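Local coordinates for protein osa (Shigella flexneri, PDB 4O7K), which suppresses the oncogenicity of Agrobacterium tumefaciens and acts as a plasmid fertility inhibition factor of the ParB/Srx superfamily, at residues A[28-33]-A[70-75]. The protein carries 1 engineered substitution. Residues are numbered along the deposited sequence; the frame is centred on the assembly and turned at random.
Sequences LPLELP and YVNGLA
L30 and P33 lean on N72 and Y70 in a sparse van der Waals contact at the protein surface, where the loop between helix 4-24 and strand 34-35 passes the junction of strand 67-72 and helix 73-81. The backbones stay well apart, with the CA atoms of L30 and N72 8.3 Å from each other, and just 131 Å² is buried in total. L30 sets one methyl branch against the amide end of N72: CD1 reaches ND2 of N72 at 3.6 Å, and the two side chains run roughly at right angles. The P33-Y70 pair is apolar, the proline bringing its ring corner obliquely to the tyrosine, with CG of P33 lying 3.8 Å from CD1 of Y70. V153 of strand 153-158 also touches both L30 and P33, while the Y70 hydroxyl is hydrogen-bonded to W45.

The two ends of the N72 amide meet different neighbours. With CG anti to the backbone N (chi1 179°), OD1 accepts from A75 N at 3.2 Å, a fairly straight bond (159° at the hydrogen) whose donor sits above the carbonyl plane, whereas ND2 is the atom beside L30. N72 thus ends the central strand of a three-stranded antiparallel sheet, which runs straight into helix 73-81, and serves as that helix's side-chain N-cap, a position where asparagine is common.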
# COMPACT_ATOMS: atom_id res chain seq x y z
N LEU A 28 1.71 16.17 10.17
CA LEU A 28 0.38 16.58 9.72
C LEU A 28 -0.57 15.38 9.61
O LEU A 28 -0.17 14.30 9.20
CB LEU A 28 0.47 17.31 8.38
CG LEU A 28 1.25 18.63 8.34
CD1 LEU A 28 1.28 19.20 6.93
CD2 LEU A 28 0.66 19.63 9.32
N PRO A 29 -1.85 15.59 9.96
CA PRO A 29 -2.85 14.52 9.88
C PRO A 29 -3.10 14.07 8.44
O PRO A 29 -3.27 14.91 7.55
CB PRO A 29 -4.11 15.18 10.48
CG PRO A 29 -3.94 16.62 10.20
CD PRO A 29 -2.46 16.88 10.34
N LEU A 30 -3.08 12.77 8.20
CA LEU A 30 -3.37 12.25 6.87
C LEU A 30 -4.83 11.78 6.83
O LEU A 30 -5.44 11.59 7.87
CB LEU A 30 -2.41 11.11 6.49
CG LEU A 30 -0.97 11.53 6.18
CD1 LEU A 30 -0.07 10.31 5.85
CD2 LEU A 30 -0.93 12.55 5.05
N GLU A 31 -5.38 11.63 5.63
CA GLU A 31 -6.69 11.01 5.49
C GLU A 31 -6.57 9.50 5.68
O GLU A 31 -5.86 8.82 4.93
CB GLU A 31 -7.30 11.33 4.12
CG GLU A 31 -7.40 12.82 3.82
CD GLU A 31 -8.77 13.23 3.33
OE1 GLU A 31 -9.52 12.35 2.87
OE2 GLU A 31 -9.11 14.44 3.42
N LEU A 32 -7.28 8.99 6.67
CA LEU A 32 -7.28 7.58 7.03
C LEU A 32 -8.36 6.76 6.32
O LEU A 32 -9.46 7.27 6.04
CB LEU A 32 -7.49 7.42 8.55
CG LEU A 32 -6.34 7.64 9.54
CD1 LEU A 32 -5.79 9.04 9.47
CD2 LEU A 32 -6.78 7.34 10.98
N PRO A 33 -8.06 5.48 6.03
CA PRO A 33 -9.14 4.60 5.59
C PRO A 33 -10.20 4.50 6.70
O PRO A 33 -9.85 4.59 7.87
CB PRO A 33 -8.45 3.26 5.33
CG PRO A 33 -7.12 3.34 6.00
CD PRO A 33 -6.75 4.81 6.04
N TYR A 70 -1.33 -0.04 8.46
CA TYR A 70 -1.79 1.13 7.72
C TYR A 70 -0.56 1.92 7.32
O TYR A 70 0.19 2.38 8.19
CB TYR A 70 -2.72 2.00 8.56
CG TYR A 70 -3.98 1.27 8.96
CD1 TYR A 70 -4.94 0.93 8.02
CD2 TYR A 70 -4.20 0.90 10.28
CE1 TYR A 70 -6.09 0.25 8.38
CE2 TYR A 70 -5.33 0.22 10.65
CZ TYR A 70 -6.27 -0.09 9.70
OH TYR A 70 -7.40 -0.76 10.08
N VAL A 71 -0.33 2.07 6.03
CA VAL A 71 0.91 2.70 5.62
C VAL A 71 0.70 4.08 5.03
O VAL A 71 -0.32 4.39 4.40
CB VAL A 71 1.71 1.84 4.59
CG1 VAL A 71 2.02 0.46 5.17
CG2 VAL A 71 0.96 1.71 3.28
N ASN A 72 1.68 4.93 5.29
CA ASN A 72 1.82 6.20 4.62
C ASN A 72 2.18 5.91 3.16
O ASN A 72 3.27 5.40 2.87
CB ASN A 72 2.91 7.01 5.33
CG ASN A 72 3.15 8.36 4.69
OD1 ASN A 72 3.18 8.49 3.46
ND2 ASN A 72 3.36 9.37 5.52
N GLY A 73 1.27 6.23 2.25
CA GLY A 73 1.49 5.96 0.83
C GLY A 73 2.84 6.41 0.28
O GLY A 73 3.52 5.64 -0.40
N LEU A 74 3.23 7.65 0.58
CA LEU A 74 4.51 8.17 0.10
C LEU A 74 5.70 7.39 0.68
O LEU A 74 6.70 7.18 -0.00
CB LEU A 74 4.67 9.65 0.44
CG LEU A 74 3.75 10.65 -0.26
CD1 LEU A 74 4.18 12.06 0.11
CD2 LEU A 74 3.73 10.46 -1.77
N ALA A 75 5.59 7.00 1.94
CA ALA A 75 6.67 6.23 2.56
C ALA A 75 6.74 4.83 1.96
O ALA A 75 7.83 4.27 1.77
CB ALA A 75 6.47 6.15 4.05